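Local coordinates for PHOX (Pseudomonas fluorescens, PDB 4A9V), which hydrolyses phosphate monoesters as an alkaline phosphatase, using a complex iron-calcium cofactor held in a beta-propeller fold, at residues E90-R95 against A115-S120; Y96-G101 against R111-C116; R294-Y299 against H370-A375; L324-F329 against S376-T381. All blocks are in the same frame, centred on the assembly; numbering follows the deposited sequence.

Interaction 1: residues E90-R95 against A115-S120; sequences EYTNYR and ACEGVS. With FEO (mu-oxo-diiron), chain S.
The CA atoms of Glu90 and Glu117 lie 5.5 Å apart where the chain leaves strand 82-89 and later enters the neighbouring antiparallel strand 118-127, and the backbones then spread to 6.4 Å between the CA atoms of Thr92 and Cys116. The extended chain of Glu117 reaches over the backbone at Glu90 and Tyr91. Its OE2 comes to 3.4 Å from Tyr91 CA. Its OE1 lies 3.3 Å from Glu90 O, but both atoms are acceptors and no bond joins them. OE1 instead takes the backbone N-H of Gln177. Water 1 donates to Tyr94 OH and, weakly, to Glu117 OE2. Next along the chain, Thr92 CB packs 3.9 Å from Cys116 CB. Thr92 OG1 is anti to its own N (chi1 -174°), which turns it to the Cys116 side; Asp66 is its hydrogen-bonding partner. The side chain of Glu90 sets out away from 115-120, and its carboxylate ends at the cofactor. Its CG is also anti to N (chi1 -169°), and the chain runs on extended, so OE2 reaches FE1 of the mu-oxo-diiron group at 2.0 Å. Cys179, Glu194, waters 2 and 3 and the bridging oxygen also bind this iron. Water 3 also donates to the bridging oxygen at 2.7 Å. The contact thus places an iron ligand just after propeller strand 82-89, and the buried Glu117 probably adds negative charge behind its backbone.

Interaction 2: residues Y96-G101 against R111-C116; sequences YLYPHG and RKALAC. With EDO (1,2-ethanediol), chain J.
Leu97 O accepts a hydrogen bond from Lys112 NZ at 3.0 Å, and the same ammonium group also donates to Gly55 O. The lysine nitrogen is tilted 26° from the carbonyl plane of Leu97. The Lys112 chain is extended along its whole length, with CG anti to the backbone N (chi1 -178°), and this carries NZ across to the end of helix 94-97. On the way it runs past Leu97 in the opposite direction, with its CE 3.6 Å from Leu97 CD1. Its CD meets Tyr98 CE1 obliquely. The pairing joins two short helices, 94-97 and 107-115, in the excursion between adjacent propeller strands 82-89 and 118-127. An alanine in place of Lys112 would probably leave Leu97 O and Gly55 O without their shared donor and open a gap beside Leu97 and the Tyr98 ring. Leu97 fills the space between the helices. Its CD1 presses on Cys116 SG at 3.4 Å, while CD2 sits 3.9 Å from Ala113 CA and covers one face of the Tyr98 ring. The phenol oxygen of Tyr98 rests 3.6 Å from Ala113 CB and is hydrogen-bonded to Asp109 O. Tyr98 O takes a 2.8 Å hydrogen bond from O2 of ethanediol, probably a crystallisation additive.

Interaction 3: residues R294-Y299 against H370-A375; sequences RGEFIY and HARLAA
Glu296, Phe297 and Tyr299 meet one side of helix 371-377, which packs against strand 296-303 of the beta-propeller. The charged part of the contact is a stack. The carboxylate of Glu296 lies over one face of the Arg372 guanidinium, with the two planes 12° apart. OE2 is 3.6 Å from Arg372 NH1 but sits well above the guanidinium plane, so this salt bridge rests on charge and no N-H points at the oxygen. The chain of Glu296 bends at chi2 (-69°), which folds the carboxylate back over the arginine. Arg372 uses its N-H groups elsewhere: NE pairs with Asp291, NH2 with Glu293, and NH1 bonds to Arg215 O. Glu296 OE2 has a second partner in Arg215 NE. The buried Arg372 is thus offset by Glu296, Asp291 and Glu293, which probably stabilises its charge.

The apolar part centres on Ala375. Its methyl group, CB, is 3.3 Å from Phe297 CD2 and 4.1 Å from Tyr299 CE2, obliquely placed to both rings. Backbone carbonyls meet the ring edges. Arg372 O lies near the plane of the Phe297 ring, at its edge, 3.8 Å from CE2. Ala371 O takes the like place at the Tyr299 ring. Tyr299 OH ends at the first turn of the helix, 3.6 Å from Arg372 CA.

Interaction 4: residues L324-F329 against S376-T381; sequences LYVARF and SVVGAT
Arg328 turns the edge of its guanidinium toward the carbonyls of Val378 and Gly379, where helix 371-377 ends in a Schellman motif beside propeller strand 322-329. The side chain leaves strand 322-329 extended and bends at chi3 (-65°), which brings two N-H groups to the turn. NE donates to Gly379 O at 2.9 Å, from above the carbonyl plane, with an N-H...O angle of 149°. NH2 donates to Val378 O, also at 2.9 Å, and this oxygen lies in the guanidinium plane. A leucine in place of Arg328 would probably leave both carbonyls without these donors and the turn less firmly held to the strand. Gly379 has positive phi, and a CB there would clash with Arg328 NH2.

The Thr381 side chain crosses those of Arg328 and Phe329 at about a right angle. Its OG1 accepts the backbone N-H of Phe329 at 2.8 Å, nearly straight at 164°. Its CB sits at the edge of the Phe329 ring. On the backbone, Thr381 N donates to Ala327 O at 3.1 Å. Deeper in, Val326 and Val378 cross obliquely, with CG1 of Val326 3.7 Å from CG2 of Val378. The other branch of Val326, CG2, meets Ala380 CB at 3.5 Å. Water 4 donates to both Ala327 O and Thr381 O, each at 2.9 Å.

In the fold
The four contacts form two touching pairs, well apart in the propeller. Interactions 1 and 2 have centres 8 Å apart, share Ala115 and Cys116, and both use helix 94-97. Interactions 3 and 4 have centres 7 Å apart and share helix 371-377. Their strands, 296-303 and 322-329, are neighbours in one antiparallel sheet. Along the chain the first pair closes before the second opens, and the segments of interactions 3 and 4 alternate. Interactions 1 and 4 lie on opposite sides of the chain's centre, about 33 Å between centres. Interaction 1 reaches the metal cofactor. Away from the metal sites, interaction 2 joins helices 94-97 and 107-115, and interaction 4 the end of helix 371-377 and strand 322-329.

Interaction 1: residues E90-R95 against A115-S120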
loop_
_atom_site.group_PDB
_atom_site.type_symbol
_atom_site.label_atom_id
_atom_site.label_comp_id
_atom_site.label_asym_id
_atom_site.label_seq_id
_atom_site.Cartn_x
_atom_site.Cartn_y
_atom_site.Cartn_z
ATOM N N GLU A 90 -1.586 1.256 9.071
ATOM C CA GLU A 90 -0.516 0.300 8.793
ATOM C C GLU A 90 0.230 -0.169 10.043
ATOM O O GLU A 90 0.542 -1.348 10.176
ATOM C CB GLU A 90 0.465 0.869 7.774
ATOM C CG GLU A 90 1.434 -0.188 7.261
ATOM C CD GLU A 90 2.478 0.353 6.311
ATOM O OE1 GLU A 90 3.044 1.426 6.602
ATOM O OE2 GLU A 90 2.782 -0.345 5.310
ATOM N N TYR A 91 0.596 0.758 10.921
ATOM C CA TYR A 91 1.394 0.416 12.094
ATOM C C TYR A 91 1.264 1.555 13.084
ATOM O O TYR A 91 0.391 2.416 12.923
ATOM C CB TYR A 91 2.858 0.093 11.718
ATOM C CG TYR A 91 3.696 1.258 11.241
ATOM C CD1 TYR A 91 3.552 1.772 9.958
ATOM C CD2 TYR A 91 4.717 1.763 12.025
ATOM C CE1 TYR A 91 4.383 2.770 9.484
ATOM C CE2 TYR A 91 5.546 2.770 11.568
ATOM C CZ TYR A 91 5.386 3.259 10.288
ATOM O OH TYR A 91 6.185 4.271 9.808
ATOM N N THR A 92 2.042 1.515 14.155
ATOM C CA THR A 92 1.922 2.540 15.179
ATOM C C THR A 92 3.291 3.006 15.639
ATOM O O THR A 92 4.307 2.381 15.356
ATOM C CB THR A 92 1.040 2.070 16.362
ATOM O OG1 THR A 92 0.825 3.156 17.276
ATOM C CG2 THR A 92 1.681 0.907 17.102
ATOM N N ASN A 93 3.300 4.150 16.306
ATOM C CA ASN A 93 4.527 4.823 16.700
ATOM C C ASN A 93 4.626 4.801 18.219
ATOM O O ASN A 93 3.897 5.528 18.898
ATOM C CB ASN A 93 4.460 6.268 16.216
ATOM C CG ASN A 93 4.053 6.363 14.755
ATOM O OD1 ASN A 93 4.726 5.822 13.881
ATOM N ND2 ASN A 93 2.916 6.996 14.490
ATOM N N TYR A 94 5.401 3.867 18.760
ATOM C CA TYR A 94 5.410 3.649 20.202
ATOM C C TYR A 94 5.753 4.927 20.984
ATOM O O TYR A 94 5.284 5.110 22.103
ATOM C CB TYR A 94 6.383 2.531 20.584
ATOM C CG TYR A 94 6.001 1.142 20.096
ATOM C CD1 TYR A 94 4.691 0.813 19.778
ATOM C CD2 TYR A 94 6.951 0.138 20.021
ATOM C CE1 TYR A 94 4.342 -0.478 19.416
ATOM C CE2 TYR A 94 6.607 -1.159 19.679
ATOM C CZ TYR A 94 5.291 -1.470 19.427
ATOM O OH TYR A 94 4.912 -2.741 19.054
ATOM N N ARG A 95 6.574 5.803 20.407
ATOM C CA ARG A 95 6.927 7.037 21.106
ATOM C C ARG A 95 5.721 7.906 21.420
ATOM O O ARG A 95 5.763 8.698 22.362
ATOM C CB ARG A 95 7.990 7.835 20.346
ATOM C CG ARG A 95 7.502 8.545 19.100
ATOM C CD ARG A 95 8.653 9.186 18.336
ATOM N NE ARG A 95 9.316 10.219 19.129
ATOM C CZ ARG A 95 10.629 10.424 19.149
ATOM N NH1 ARG A 95 11.422 9.750 18.327
ATOM N NH2 ARG A 95 11.128 11.421 19.860
ATOM N N ALA A 115 -4.814 -2.746 18.088
ATOM C CA ALA A 115 -6.005 -1.931 17.891
ATOM C C ALA A 115 -5.756 -0.781 16.919
ATOM O O ALA A 115 -6.688 -0.274 16.299
ATOM C CB ALA A 115 -6.488 -1.392 19.224
ATOM N N CYS A 116 -4.515 -0.310 16.861
ATOM C CA CYS A 116 -4.144 0.787 15.978
ATOM C C CYS A 116 -4.145 0.414 14.507
ATOM O O CYS A 116 -4.067 1.307 13.672
ATOM C CB CYS A 116 -2.742 1.276 16.319
ATOM S SG CYS A 116 -2.586 2.241 17.834
ATOM N N GLU A 117 -4.000 -0.876 14.212
ATOM C CA GLU A 117 -3.767 -1.338 12.850
ATOM C C GLU A 117 -5.035 -1.951 12.285
ATOM O O GLU A 117 -5.952 -2.291 13.027
ATOM C CB GLU A 117 -2.620 -2.347 12.831
ATOM C CG GLU A 117 -1.366 -1.781 13.490
ATOM C CD GLU A 117 -0.116 -2.623 13.362
ATOM O OE1 GLU A 117 -0.075 -3.590 12.583
ATOM O OE2 GLU A 117 0.841 -2.311 14.107
ATOM N N GLY A 118 -5.079 -2.074 10.965
ATOM C CA GLY A 118 -6.230 -2.655 10.289
ATOM C C GLY A 118 -6.818 -1.667 9.308
ATOM O O GLY A 118 -6.098 -1.103 8.476
ATOM N N VAL A 119 -8.130 -1.471 9.401
ATOM C CA VAL A 119 -8.861 -0.578 8.519
ATOM C C VAL A 119 -9.826 0.248 9.363
ATOM O O VAL A 119 -10.388 -0.229 10.354
ATOM C CB VAL A 119 -9.608 -1.367 7.416
ATOM C CG1 VAL A 119 -10.471 -0.452 6.561
ATOM C CG2 VAL A 119 -8.609 -2.116 6.543
ATOM N N SER A 120 -10.000 1.503 8.963
ATOM C CA SER A 120 -11.071 2.353 9.479
ATOM C C SER A 120 -12.025 2.670 8.333
ATOM O O SER A 120 -11.613 3.239 7.326
ATOM C CB SER A 120 -10.482 3.659 10.009
ATOM O OG SER A 120 -9.580 3.437 11.065
HETATM FE FE1 FEO S . 3.708 -0.113 3.495
HETATM FE FE2 FEO S . 5.827 -0.797 0.830
HETATM O O FEO S . 4.943 0.390 2.069
HETATM O O HOH W 1 3.561 -2.201 16.281
HETATM O O HOH W 2 3.249 1.998 3.484
HETATM O O HOH W 3 5.569 0.385 4.696
#

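Interaction 2: residues Y96-G101 against R111-C116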
loop_
_atom_site.group_PDB
_atom_site.type_symbol
_atom_site.label_atom_id
_atom_site.label_comp_id
_atom_site.label_asym_id
_atom_site.label_seq_id
_atom_site.Cartn_x
_atom_site.Cartn_y
_atom_site.Cartn_z
ATOM N N TYR A 96 4.656 7.753 20.637
ATOM C CA TYR A 96 3.429 8.524 20.823
ATOM C C TYR A 96 2.275 7.683 21.371
ATOM O O TYR A 96 1.339 8.226 21.947
ATOM C CB TYR A 96 3.018 9.215 19.520
ATOM C CG TYR A 96 4.095 10.101 18.944
ATOM C CD1 TYR A 96 4.677 11.100 19.705
ATOM C CD2 TYR A 96 4.510 9.959 17.628
ATOM C CE1 TYR A 96 5.664 11.909 19.184
ATOM C CE2 TYR A 96 5.484 10.778 17.091
ATOM C CZ TYR A 96 6.074 11.736 17.884
ATOM O OH TYR A 96 7.081 12.536 17.397
ATOM N N LEU A 97 2.305 6.375 21.162
ATOM C CA LEU A 97 1.160 5.534 21.484
ATOM C C LEU A 97 0.971 5.393 22.998
ATOM O O LEU A 97 -0.155 5.392 23.493
ATOM C CB LEU A 97 1.316 4.155 20.842
ATOM C CG LEU A 97 0.173 3.172 21.110
ATOM C CD1 LEU A 97 -1.155 3.710 20.593
ATOM C CD2 LEU A 97 0.482 1.814 20.500
ATOM N N TYR A 98 2.079 5.188 23.708
ATOM C CA TYR A 98 2.063 4.900 25.141
ATOM C C TYR A 98 2.586 6.113 25.908
ATOM O O TYR A 98 3.489 6.793 25.433
ATOM C CB TYR A 98 2.963 3.700 25.452
ATOM C CG TYR A 98 2.655 2.463 24.638
ATOM C CD1 TYR A 98 1.425 1.824 24.736
ATOM C CD2 TYR A 98 3.604 1.930 23.778
ATOM C CE1 TYR A 98 1.172 0.650 24.046
ATOM C CE2 TYR A 98 3.376 0.744 23.102
ATOM C CZ TYR A 98 2.150 0.126 23.212
ATOM O OH TYR A 98 1.931 -1.025 22.477
ATOM N N PRO A 99 2.159 6.281 27.167
ATOM C CA PRO A 99 2.730 7.387 27.946
ATOM C C PRO A 99 4.230 7.224 28.150
ATOM O O PRO A 99 4.962 8.212 28.177
ATOM C CB PRO A 99 1.996 7.311 29.289
ATOM C CG PRO A 99 0.812 6.445 29.063
ATOM C CD PRO A 99 1.132 5.536 27.912
ATOM N N HIS A 100 4.671 5.977 28.289
ATOM C CA HIS A 100 6.079 5.677 28.513
ATOM C C HIS A 100 6.912 5.832 27.263
ATOM O O HIS A 100 8.140 5.912 27.347
ATOM C CB HIS A 100 6.251 4.275 29.108
ATOM C CG HIS A 100 5.583 3.177 28.313
ATOM N ND1 HIS A 100 6.078 2.729 27.141
ATOM C CD2 HIS A 100 4.503 2.351 28.623
ATOM C CE1 HIS A 100 5.354 1.674 26.726
ATOM N NE2 HIS A 100 4.369 1.465 27.613
ATOM N N GLY A 101 6.269 5.860 26.095
ATOM C CA GLY A 101 6.966 6.131 24.843
ATOM C C GLY A 101 7.891 5.031 24.350
ATOM O O GLY A 101 8.683 5.263 23.440
ATOM N N ARG A 111 -2.387 -5.395 22.940
ATOM C CA ARG A 111 -3.746 -5.212 22.439
ATOM C C ARG A 111 -3.957 -3.807 21.878
ATOM O O ARG A 111 -4.585 -3.622 20.835
ATOM C CB ARG A 111 -4.739 -5.475 23.563
ATOM C CG ARG A 111 -6.186 -5.367 23.130
ATOM C CD ARG A 111 -7.110 -5.424 24.325
ATOM N NE ARG A 111 -8.457 -5.018 23.953
ATOM C CZ ARG A 111 -9.448 -4.852 24.819
ATOM N NH1 ARG A 111 -9.236 -5.025 26.116
ATOM N NH2 ARG A 111 -10.652 -4.500 24.391
ATOM N N LYS A 112 -3.391 -2.806 22.545
ATOM C CA LYS A 112 -3.531 -1.421 22.117
ATOM C C LYS A 112 -2.813 -1.162 20.784
ATOM O O LYS A 112 -3.333 -0.457 19.925
ATOM C CB LYS A 112 -2.989 -0.502 23.207
ATOM C CG LYS A 112 -3.105 0.979 22.930
ATOM C CD LYS A 112 -2.792 1.774 24.184
ATOM C CE LYS A 112 -2.493 3.221 23.867
ATOM N NZ LYS A 112 -2.275 4.027 25.100
ATOM N N ALA A 113 -1.638 -1.759 20.595
ATOM C CA ALA A 113 -0.922 -1.664 19.317
ATOM C C ALA A 113 -1.709 -2.350 18.203
ATOM O O ALA A 113 -1.869 -1.792 17.121
ATOM C CB ALA A 113 0.479 -2.256 19.441
ATOM N N LEU A 114 -2.207 -3.550 18.461
ATOM C CA LEU A 114 -3.006 -4.255 17.461
ATOM C C LEU A 114 -4.278 -3.473 17.108
ATOM O O LEU A 114 -4.718 -3.470 15.954
ATOM C CB LEU A 114 -3.366 -5.647 17.983
ATOM C CG LEU A 114 -2.252 -6.679 17.804
ATOM C CD1 LEU A 114 -2.401 -7.815 18.801
ATOM C CD2 LEU A 114 -2.231 -7.228 16.390
ATOM N N ALA A 115 -4.814 -2.746 18.088
ATOM C CA ALA A 115 -6.005 -1.931 17.891
ATOM C C ALA A 115 -5.756 -0.781 16.919
ATOM O O ALA A 115 -6.688 -0.274 16.299
ATOM C CB ALA A 115 -6.488 -1.392 19.224
ATOM N N CYS A 116 -4.515 -0.310 16.861
ATOM C CA CYS A 116 -4.144 0.787 15.978
ATOM C C CYS A 116 -4.145 0.414 14.507
ATOM O O CYS A 116 -4.067 1.307 13.672
ATOM C CB CYS A 116 -2.742 1.276 16.319
ATOM S SG CYS A 116 -2.586 2.241 17.834
HETATM C C1 EDO J . 4.018 11.343 25.614
HETATM O O1 EDO J . 2.745 11.827 25.168
HETATM C C2 EDO J . 4.273 9.946 25.047
HETATM O O2 EDO J . 3.034 9.393 24.573
#

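Interaction 3: residues R294-Y299 against H370-A375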
loop_
_atom_site.group_PDB
_atom_site.type_symbol
_atom_site.label_atom_id
_atom_site.label_comp_id
_atom_site.label_asym_id
_atom_site.label_seq_id
_atom_site.Cartn_x
_atom_site.Cartn_y
_atom_site.Cartn_z
ATOM N N ARG A 294 13.249 -5.805 -1.278
ATOM C CA ARG A 294 14.334 -5.743 -2.250
ATOM C C ARG A 294 14.464 -7.101 -2.928
ATOM O O ARG A 294 14.632 -8.114 -2.261
ATOM C CB ARG A 294 15.656 -5.379 -1.579
ATOM C CG ARG A 294 15.716 -3.957 -1.060
ATOM C CD ARG A 294 17.062 -3.676 -0.417
ATOM N NE ARG A 294 17.048 -3.947 1.013
ATOM C CZ ARG A 294 16.701 -3.054 1.930
ATOM N NH1 ARG A 294 16.386 -1.817 1.563
ATOM N NH2 ARG A 294 16.478 -3.448 3.174
ATOM N N GLY A 295 14.423 -7.114 -4.255
ATOM C CA GLY A 295 14.627 -8.333 -5.009
ATOM C C GLY A 295 13.433 -9.269 -5.101
ATOM O O GLY A 295 13.588 -10.400 -5.562
ATOM N N GLU A 296 12.240 -8.796 -4.731
ATOM C CA GLU A 296 11.025 -9.605 -4.872
ATOM C C GLU A 296 10.225 -9.169 -6.112
ATOM O O GLU A 296 10.755 -8.478 -6.992
ATOM C CB GLU A 296 10.195 -9.575 -3.585
ATOM C CG GLU A 296 10.868 -10.278 -2.412
ATOM C CD GLU A 296 10.971 -11.797 -2.521
ATOM O OE1 GLU A 296 10.407 -12.429 -3.439
ATOM O OE2 GLU A 296 11.578 -12.383 -1.602
ATOM N N PHE A 297 9.021 -9.716 -6.275
ATOM C CA PHE A 297 8.395 -9.811 -7.585
ATOM C C PHE A 297 7.100 -9.001 -7.725
ATOM O O PHE A 297 6.531 -8.490 -6.749
ATOM C CB PHE A 297 8.112 -11.273 -7.925
ATOM C CG PHE A 297 9.297 -12.186 -7.726
ATOM C CD1 PHE A 297 10.526 -11.875 -8.283
ATOM C CD2 PHE A 297 9.169 -13.380 -7.024
ATOM C CE1 PHE A 297 11.592 -12.747 -8.173
ATOM C CE2 PHE A 297 10.251 -14.235 -6.873
ATOM C CZ PHE A 297 11.468 -13.907 -7.436
ATOM N N ILE A 298 6.635 -8.919 -8.971
ATOM C CA ILE A 298 5.332 -8.363 -9.333
ATOM C C ILE A 298 4.428 -9.495 -9.821
ATOM O O ILE A 298 4.842 -10.335 -10.620
ATOM C CB ILE A 298 5.489 -7.296 -10.435
ATOM C CG1 ILE A 298 6.303 -6.110 -9.906
ATOM C CG2 ILE A 298 4.127 -6.838 -10.944
ATOM C CD1 ILE A 298 6.793 -5.165 -10.979
ATOM N N TYR A 299 3.191 -9.489 -9.332
ATOM C CA TYR A 299 2.222 -10.565 -9.541
ATOM C C TYR A 299 0.948 -10.044 -10.220
ATOM O O TYR A 299 0.671 -8.842 -10.243
ATOM C CB TYR A 299 1.847 -11.225 -8.206
ATOM C CG TYR A 299 2.998 -11.882 -7.481
ATOM C CD1 TYR A 299 3.894 -11.130 -6.724
ATOM C CD2 TYR A 299 3.139 -13.265 -7.469
ATOM C CE1 TYR A 299 4.927 -11.736 -6.029
ATOM C CE2 TYR A 299 4.150 -13.877 -6.750
ATOM C CZ TYR A 299 5.044 -13.113 -6.042
ATOM O OH TYR A 299 6.036 -13.757 -5.340
ATOM N N HIS A 370 3.279 -20.145 -0.101
ATOM C CA HIS A 370 4.693 -19.926 -0.385
ATOM C C HIS A 370 4.893 -19.397 -1.781
ATOM O O HIS A 370 5.837 -19.769 -2.481
ATOM C CB HIS A 370 5.465 -21.220 -0.172
ATOM C CG HIS A 370 5.433 -21.692 1.251
ATOM N ND1 HIS A 370 5.574 -22.985 1.599
ATOM C CD2 HIS A 370 5.310 -20.976 2.438
ATOM C CE1 HIS A 370 5.525 -23.092 2.940
ATOM N NE2 HIS A 370 5.354 -21.863 3.450
ATOM N N ALA A 371 4.093 -18.402 -2.147
ATOM C CA ALA A 371 4.132 -17.845 -3.492
ATOM C C ALA A 371 5.521 -17.326 -3.867
ATOM O O ALA A 371 5.925 -17.446 -5.019
ATOM C CB ALA A 371 3.095 -16.753 -3.634
ATOM N N ARG A 372 6.249 -16.738 -2.917
ATOM C CA ARG A 372 7.587 -16.242 -3.219
ATOM C C ARG A 372 8.467 -17.375 -3.742
ATOM O O ARG A 372 9.267 -17.180 -4.658
ATOM C CB ARG A 372 8.233 -15.639 -1.971
ATOM C CG ARG A 372 7.721 -14.260 -1.592
ATOM C CD ARG A 372 8.515 -13.685 -0.432
ATOM N NE ARG A 372 8.212 -12.282 -0.231
ATOM C CZ ARG A 372 8.846 -11.497 0.625
ATOM N NH1 ARG A 372 9.760 -11.989 1.455
ATOM N NH2 ARG A 372 8.587 -10.202 0.620
ATOM N N LEU A 373 8.420 -18.518 -3.066
ATOM C CA LEU A 373 9.244 -19.658 -3.435
ATOM C C LEU A 373 8.832 -20.204 -4.792
ATOM O O LEU A 373 9.672 -20.595 -5.587
ATOM C CB LEU A 373 9.149 -20.757 -2.376
ATOM C CG LEU A 373 9.837 -20.412 -1.059
ATOM C CD1 LEU A 373 9.647 -21.551 -0.068
ATOM C CD2 LEU A 373 11.320 -20.152 -1.270
ATOM N N ALA A 374 7.530 -20.260 -5.048
ATOM C CA ALA A 374 7.044 -20.760 -6.329
ATOM C C ALA A 374 7.484 -19.831 -7.464
ATOM O O ALA A 374 7.894 -20.285 -8.536
ATOM C CB ALA A 374 5.528 -20.899 -6.300
ATOM N N ALA A 375 7.424 -18.524 -7.223
ATOM C CA ALA A 375 7.821 -17.550 -8.226
ATOM C C ALA A 375 9.324 -17.637 -8.536
ATOM O O ALA A 375 9.743 -17.447 -9.675
ATOM C CB ALA A 375 7.443 -16.152 -7.765
#

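Interaction 4: residues L324-F329 against S376-T381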
loop_
_atom_site.group_PDB
_atom_site.type_symbol
_atom_site.label_atom_id
_atom_site.label_comp_id
_atom_site.label_asym_id
_atom_site.label_seq_id
_atom_site.Cartn_x
_atom_site.Cartn_y
_atom_site.Cartn_z
ATOM N N LEU A 324 -2.987 -17.178 -10.533
ATOM C CA LEU A 324 -1.953 -16.230 -10.109
ATOM C C LEU A 324 -0.719 -16.384 -10.987
ATOM O O LEU A 324 -0.265 -17.500 -11.237
ATOM C CB LEU A 324 -1.600 -16.477 -8.640
ATOM C CG LEU A 324 -0.607 -15.501 -8.007
ATOM C CD1 LEU A 324 -1.187 -14.098 -7.912
ATOM C CD2 LEU A 324 -0.188 -16.010 -6.641
ATOM N N TYR A 325 -0.237 -15.252 -11.494
ATOM C CA TYR A 325 0.950 -15.170 -12.338
ATOM C C TYR A 325 1.998 -14.300 -11.662
ATOM O O TYR A 325 1.680 -13.453 -10.832
ATOM C CB TYR A 325 0.597 -14.530 -13.681
ATOM C CG TYR A 325 -0.449 -15.269 -14.480
ATOM C CD1 TYR A 325 -1.806 -15.012 -14.305
ATOM C CD2 TYR A 325 -0.078 -16.141 -15.491
ATOM C CE1 TYR A 325 -2.760 -15.647 -15.079
ATOM C CE2 TYR A 325 -1.023 -16.792 -16.258
ATOM C CZ TYR A 325 -2.362 -16.555 -16.036
ATOM O OH TYR A 325 -3.311 -17.216 -16.783
ATOM N N VAL A 326 3.232 -14.426 -12.137
ATOM C CA VAL A 326 4.327 -13.567 -11.708
ATOM C C VAL A 326 5.101 -13.098 -12.945
ATOM O O VAL A 326 5.112 -13.781 -13.969
ATOM C CB VAL A 326 5.237 -14.301 -10.701
ATOM C CG1 VAL A 326 6.021 -15.423 -11.372
ATOM C CG2 VAL A 326 6.158 -13.317 -9.991
ATOM N N ALA A 327 5.690 -11.907 -12.869
ATOM C CA ALA A 327 6.306 -11.274 -14.029
ATOM C C ALA A 327 7.765 -11.664 -14.227
ATOM O O ALA A 327 8.554 -11.703 -13.272
ATOM C CB ALA A 327 6.194 -9.760 -13.926
ATOM N N ARG A 328 8.139 -11.770 -15.502
ATOM C CA ARG A 328 9.530 -11.720 -15.932
ATOM C C ARG A 328 9.674 -10.577 -16.934
ATOM O O ARG A 328 8.775 -10.332 -17.733
ATOM C CB ARG A 328 9.950 -13.053 -16.569
ATOM C CG ARG A 328 11.445 -13.161 -16.832
ATOM C CD ARG A 328 11.815 -14.411 -17.614
ATOM N NE ARG A 328 11.551 -15.629 -16.863
ATOM C CZ ARG A 328 11.589 -16.845 -17.394
ATOM N NH1 ARG A 328 11.805 -16.986 -18.693
ATOM N NH2 ARG A 328 11.337 -17.911 -16.652
ATOM N N PHE A 329 10.747 -9.806 -16.808
ATOM C CA PHE A 329 11.027 -8.688 -17.703
ATOM C C PHE A 329 12.331 -8.979 -18.420
ATOM O O PHE A 329 13.310 -9.377 -17.775
ATOM C CB PHE A 329 11.200 -7.394 -16.906
ATOM C CG PHE A 329 9.975 -6.977 -16.137
ATOM C CD1 PHE A 329 9.755 -7.461 -14.856
ATOM C CD2 PHE A 329 9.047 -6.101 -16.679
ATOM C CE1 PHE A 329 8.614 -7.126 -14.151
ATOM C CE2 PHE A 329 7.906 -5.761 -15.968
ATOM C CZ PHE A 329 7.665 -6.314 -14.725
ATOM N N SER A 376 10.139 -17.956 -7.537
ATOM C CA SER A 376 11.552 -18.195 -7.798
ATOM C C SER A 376 11.755 -19.423 -8.683
ATOM O O SER A 376 12.580 -19.410 -9.589
ATOM C CB SER A 376 12.331 -18.352 -6.494
ATOM O OG SER A 376 12.413 -17.124 -5.789
ATOM N N VAL A 377 10.994 -20.484 -8.429
ATOM C CA VAL A 377 11.116 -21.700 -9.237
ATOM C C VAL A 377 10.883 -21.395 -10.719
ATOM O O VAL A 377 11.584 -21.917 -11.585
ATOM C CB VAL A 377 10.144 -22.801 -8.759
ATOM C CG1 VAL A 377 10.057 -23.934 -9.775
ATOM C CG2 VAL A 377 10.592 -23.341 -7.416
ATOM N N VAL A 378 9.912 -20.540 -11.022
ATOM C CA VAL A 378 9.559 -20.287 -12.418
ATOM C C VAL A 378 10.362 -19.150 -13.047
ATOM O O VAL A 378 10.181 -18.842 -14.216
ATOM C CB VAL A 378 8.050 -20.011 -12.612
ATOM C CG1 VAL A 378 7.220 -21.095 -11.952
ATOM C CG2 VAL A 378 7.666 -18.629 -12.103
ATOM N N GLY A 379 11.286 -18.566 -12.288
ATOM C CA GLY A 379 12.218 -17.580 -12.835
ATOM C C GLY A 379 11.628 -16.188 -13.008
ATOM O O GLY A 379 11.955 -15.481 -13.962
ATOM N N ALA A 380 10.862 -15.743 -12.018
ATOM C CA ALA A 380 10.436 -14.350 -11.966
ATOM C C ALA A 380 11.649 -13.417 -11.884
ATOM O O ALA A 380 12.700 -13.786 -11.348
ATOM C CB ALA A 380 9.516 -14.149 -10.773
ATOM N N THR A 381 11.485 -12.192 -12.372
ATOM C CA THR A 381 12.550 -11.196 -12.306
ATOM C C THR A 381 12.535 -10.467 -10.966
ATOM O O THR A 381 11.524 -9.873 -10.583
ATOM C CB THR A 381 12.396 -10.151 -13.422
ATOM O OG1 THR A 381 12.350 -10.804 -14.698
ATOM C CG2 THR A 381 13.524 -9.127 -13.383
HETATM O O HOH W 4 8.650 -9.888 -11.051
#